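Local coordinates for protein alkaline serine protease (Pseudoalteromonas sp., PDB 1V6C) that probably cleaves peptide bonds in proteins as a subtilisin-like serine endopeptidase active at alkaline pH, with calcium ions bound to its fold, at residues A[195-200]-A[408-413]. Sequence-based numbering, arbitrary orientation.
Sequences QVEISG and AGRDNQ. With CA (calcium ion), chain D; CA (calcium ion), chain E.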
ATOM      1  N   GLN A 195      19.567  -3.505   6.817  1.00 13.39           N
ATOM      2  CA  GLN A 195      18.658  -3.159   7.905  1.00 12.74           C
ATOM      3  C   GLN A 195      17.260  -3.696   7.580  1.00 12.51           C
ATOM      4  O   GLN A 195      16.488  -3.990   8.490  1.00 11.85           O
ATOM      5  CB  GLN A 195      18.582  -1.641   8.105  1.00 13.31           C
ATOM      6  CG  GLN A 195      19.690  -1.035   8.968  1.00 13.43           C
ATOM      7  CD  GLN A 195      19.563  -1.383  10.449  1.00 15.09           C
ATOM      8  OE1 GLN A 195      18.465  -1.410  11.003  1.00 12.37           O
ATOM      9  NE2 GLN A 195      20.697  -1.624  11.101  1.00 13.50           N
ATOM     10  N   VAL A 196      16.933  -3.818   6.291  1.00 12.47           N
ATOM     11  CA  VAL A 196      15.617  -4.339   5.898  1.00 11.95           C
ATOM     12  C   VAL A 196      15.372  -5.586   6.742  1.00 13.33           C
ATOM     13  O   VAL A 196      16.160  -6.539   6.729  1.00 11.65           O
ATOM     14  CB  VAL A 196      15.558  -4.680   4.391  1.00 12.30           C
ATOM     15  CG1 VAL A 196      14.239  -5.373   4.061  1.00 12.09           C
ATOM     16  CG2 VAL A 196      15.670  -3.400   3.572  1.00 11.71           C
ATOM     17  N   GLU A 197      14.265  -5.574   7.473  1.00 11.63           N
ATOM     18  CA  GLU A 197      13.951  -6.647   8.405  1.00 12.64           C
ATOM     19  C   GLU A 197      12.778  -7.545   8.048  1.00 12.12           C
ATOM     20  O   GLU A 197      12.783  -8.738   8.357  1.00 11.87           O
ATOM     21  CB  GLU A 197      13.700  -6.010   9.769  1.00 13.82           C
ATOM     22  CG  GLU A 197      13.919  -6.903  10.965  1.00 17.54           C
ATOM     23  CD  GLU A 197      13.971  -6.101  12.248  1.00 17.97           C
ATOM     24  OE1 GLU A 197      14.662  -5.059  12.263  1.00 18.60           O
ATOM     25  OE2 GLU A 197      13.335  -6.508  13.242  1.00 18.58           O
ATOM     26  N   ILE A 198      11.769  -6.977   7.403  1.00 11.52           N
ATOM     27  CA  ILE A 198      10.588  -7.754   7.063  1.00 11.93           C
ATOM     28  C   ILE A 198       9.870  -7.089   5.894  1.00 12.98           C
ATOM     29  O   ILE A 198      10.109  -5.916   5.597  1.00 12.78           O
ATOM     30  CB  ILE A 198       9.664  -7.851   8.304  1.00 12.38           C
ATOM     31  CG1 ILE A 198       8.610  -8.944   8.111  1.00 12.19           C
ATOM     32  CG2 ILE A 198       9.011  -6.499   8.574  1.00 11.54           C
ATOM     33  CD1 ILE A 198       7.932  -9.353   9.411  1.00 14.55           C
ATOM     34  N   SER A 199       8.992  -7.840   5.236  1.00 11.73           N
ATOM     35  CA  SER A 199       8.265  -7.322   4.083  1.00 12.08           C
ATOM     36  C   SER A 199       6.752  -7.289   4.286  1.00 11.97           C
ATOM     37  O   SER A 199       6.195  -8.060   5.065  1.00 11.31           O
ATOM     38  CB  SER A 199       8.578  -8.174   2.850  1.00 13.24           C
ATOM     39  OG  SER A 199       9.967  -8.191   2.565  1.00 14.63           O
ATOM     40  N   GLY A 200       6.101  -6.384   3.564  1.00 11.53           N
ATOM     41  CA  GLY A 200       4.660  -6.262   3.632  1.00 13.15           C
ATOM     42  C   GLY A 200       4.130  -5.857   2.271  1.00 13.47           C
ATOM     43  O   GLY A 200       4.906  -5.436   1.411  1.00 14.07           O
ATOM     44  N   ALA A 408      17.086 -17.989  -0.135  1.00 21.74           N
ATOM     45  CA  ALA A 408      16.984 -18.575   1.197  1.00 21.69           C
ATOM     46  C   ALA A 408      17.681 -17.719   2.249  1.00 21.54           C
ATOM     47  O   ALA A 408      18.784 -17.213   2.023  1.00 21.13           O
ATOM     48  CB  ALA A 408      17.579 -19.985   1.194  1.00 22.70           C
ATOM     49  N   GLY A 409      17.030 -17.568   3.399  1.00 20.61           N
ATOM     50  CA  GLY A 409      17.595 -16.785   4.483  1.00 20.78           C
ATOM     51  C   GLY A 409      17.302 -15.303   4.366  1.00 20.01           C
ATOM     52  O   GLY A 409      16.700 -14.853   3.391  1.00 18.86           O
ATOM     53  N   ARG A 410      17.726 -14.536   5.364  1.00 19.52           N
ATOM     54  CA  ARG A 410      17.504 -13.095   5.348  1.00 19.39           C
ATOM     55  C   ARG A 410      18.273 -12.464   4.192  1.00 18.35           C
ATOM     56  O   ARG A 410      19.428 -12.810   3.944  1.00 19.78           O
ATOM     57  CB  ARG A 410      17.967 -12.471   6.668  1.00 17.89           C
ATOM     58  CG  ARG A 410      17.743 -10.964   6.755  1.00 19.01           C
ATOM     59  CD  ARG A 410      18.204 -10.404   8.094  1.00 20.18           C
ATOM     60  NE  ARG A 410      17.892  -8.983   8.228  1.00 20.36           N
ATOM     61  CZ  ARG A 410      18.004  -8.294   9.360  1.00 18.79           C
ATOM     62  NH1 ARG A 410      17.694  -7.004   9.383  1.00 18.46           N
ATOM     63  NH2 ARG A 410      18.429  -8.891  10.469  1.00 17.78           N
ATOM     64  N   ASP A 411      17.623 -11.555   3.469  1.00 16.20           N
ATOM     65  CA  ASP A 411      18.272 -10.862   2.364  1.00 14.39           C
ATOM     66  C   ASP A 411      17.935  -9.377   2.445  1.00 13.67           C
ATOM     67  O   ASP A 411      16.985  -8.987   3.127  1.00 11.93           O
ATOM     68  CB  ASP A 411      17.851 -11.446   1.004  1.00 13.48           C
ATOM     69  CG  ASP A 411      16.344 -11.478   0.810  1.00 15.75           C
ATOM     70  OD1 ASP A 411      15.750 -12.568   0.940  1.00 15.37           O
ATOM     71  OD2 ASP A 411      15.758 -10.416   0.527  1.00 13.69           O
ATOM     72  N   ASN A 412      18.721  -8.554   1.759  1.00 13.20           N
ATOM     73  CA  ASN A 412      18.528  -7.108   1.789  1.00 13.72           C
ATOM     74  C   ASN A 412      17.257  -6.608   1.111  1.00 13.19           C
ATOM     75  O   ASN A 412      16.793  -5.503   1.394  1.00 13.64           O
ATOM     76  CB  ASN A 412      19.737  -6.402   1.169  1.00 12.66           C
ATOM     77  CG  ASN A 412      21.000  -6.563   1.998  1.00 14.89           C
ATOM     78  OD1 ASN A 412      22.007  -5.902   1.741  1.00 13.52           O
ATOM     79  ND2 ASN A 412      20.955  -7.442   2.995  1.00 12.52           N
ATOM     80  N   GLN A 413      16.696  -7.413   0.218  1.00 13.38           N
ATOM     81  CA  GLN A 413      15.484  -7.019  -0.487  1.00 12.84           C
ATOM     82  C   GLN A 413      14.208  -7.221   0.324  1.00 12.60           C
ATOM     83  O   GLN A 413      13.372  -6.319   0.411  1.00 11.62           O
ATOM     84  CB  GLN A 413      15.361  -7.792  -1.807  1.00 14.17           C
ATOM     85  CG  GLN A 413      16.293  -7.306  -2.912  1.00 14.84           C
ATOM     86  CD  GLN A 413      17.742  -7.680  -2.675  1.00 15.29           C
ATOM     87  OE1 GLN A 413      18.654  -6.962  -3.090  1.00 18.99           O
ATOM     88  NE2 GLN A 413      17.965  -8.812  -2.023  1.00 13.94           N
TER
HETATM   89 CA    CA D 504      15.003 -14.598   1.854  1.00 15.82          CA
HETATM   90 CA    CA E 505      16.194  -0.833  11.675  1.00 22.31          CA
HETATM   91  O   HOH W   1      15.598  -2.966  10.847  1.00 13.27           O
HETATM   92  O   HOH W   2      17.500  -5.842  11.947  1.00 25.91           O
HETATM   93  O   HOH W   3      13.399 -13.131   2.746  1.00 13.52           O
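Val196 packs against the backbone of Asn412 where the 196-201 strand of the subtilase fold meets a calcium-binding loop. This strand pairs in parallel with strand 174-180 of the large mixed sheet. The loop lies between helices 391-401 and 421-430. The tight part is the buried Val196 side chain. Its CG2 sits 3.2 Å from Asn412 O, and CG1 reaches 3.9 Å from Gln413 O. CG1 is anti to the backbone N (chi1 173°), which places both methyls against the loop carbonyls. Ala178 packs on the same valine from the neighbouring strand.

The looser side is held by Arg410, an exposed residue. Its chain is extended from CG to NE and carries the guanidinium to the carbonyl of Val196. NH1 donates to Val196 O at 3.1 Å, and NE adds a weak bond to the same oxygen. NH1 comes from above the carbonyl plane, although the oxygen lies near the guanidinium plane. Water links this edge to Glu197, whose OE1 also forms a salt bridge with Arg395. The Glu197 carboxylate and the Arg410 guanidinium are turned 56° apart; OE1 lies 4.6 Å from Arg410 NH1, without contact.

Each segment also serves its own calcium ion. Gly409 O and Asp411 OD1 bind one, together with Asp404, Leu405 and Val407; the Asp411 carboxylate also has Thr414 as a partner. Gln195 OE1 binds the other, with backbone oxygens of Ala169, Tyr171 and Val174, and its amide also partners Asp172. One water ligand of this second calcium donates to both Gln195 O and Glu197 OE1, at 2.7 Å each.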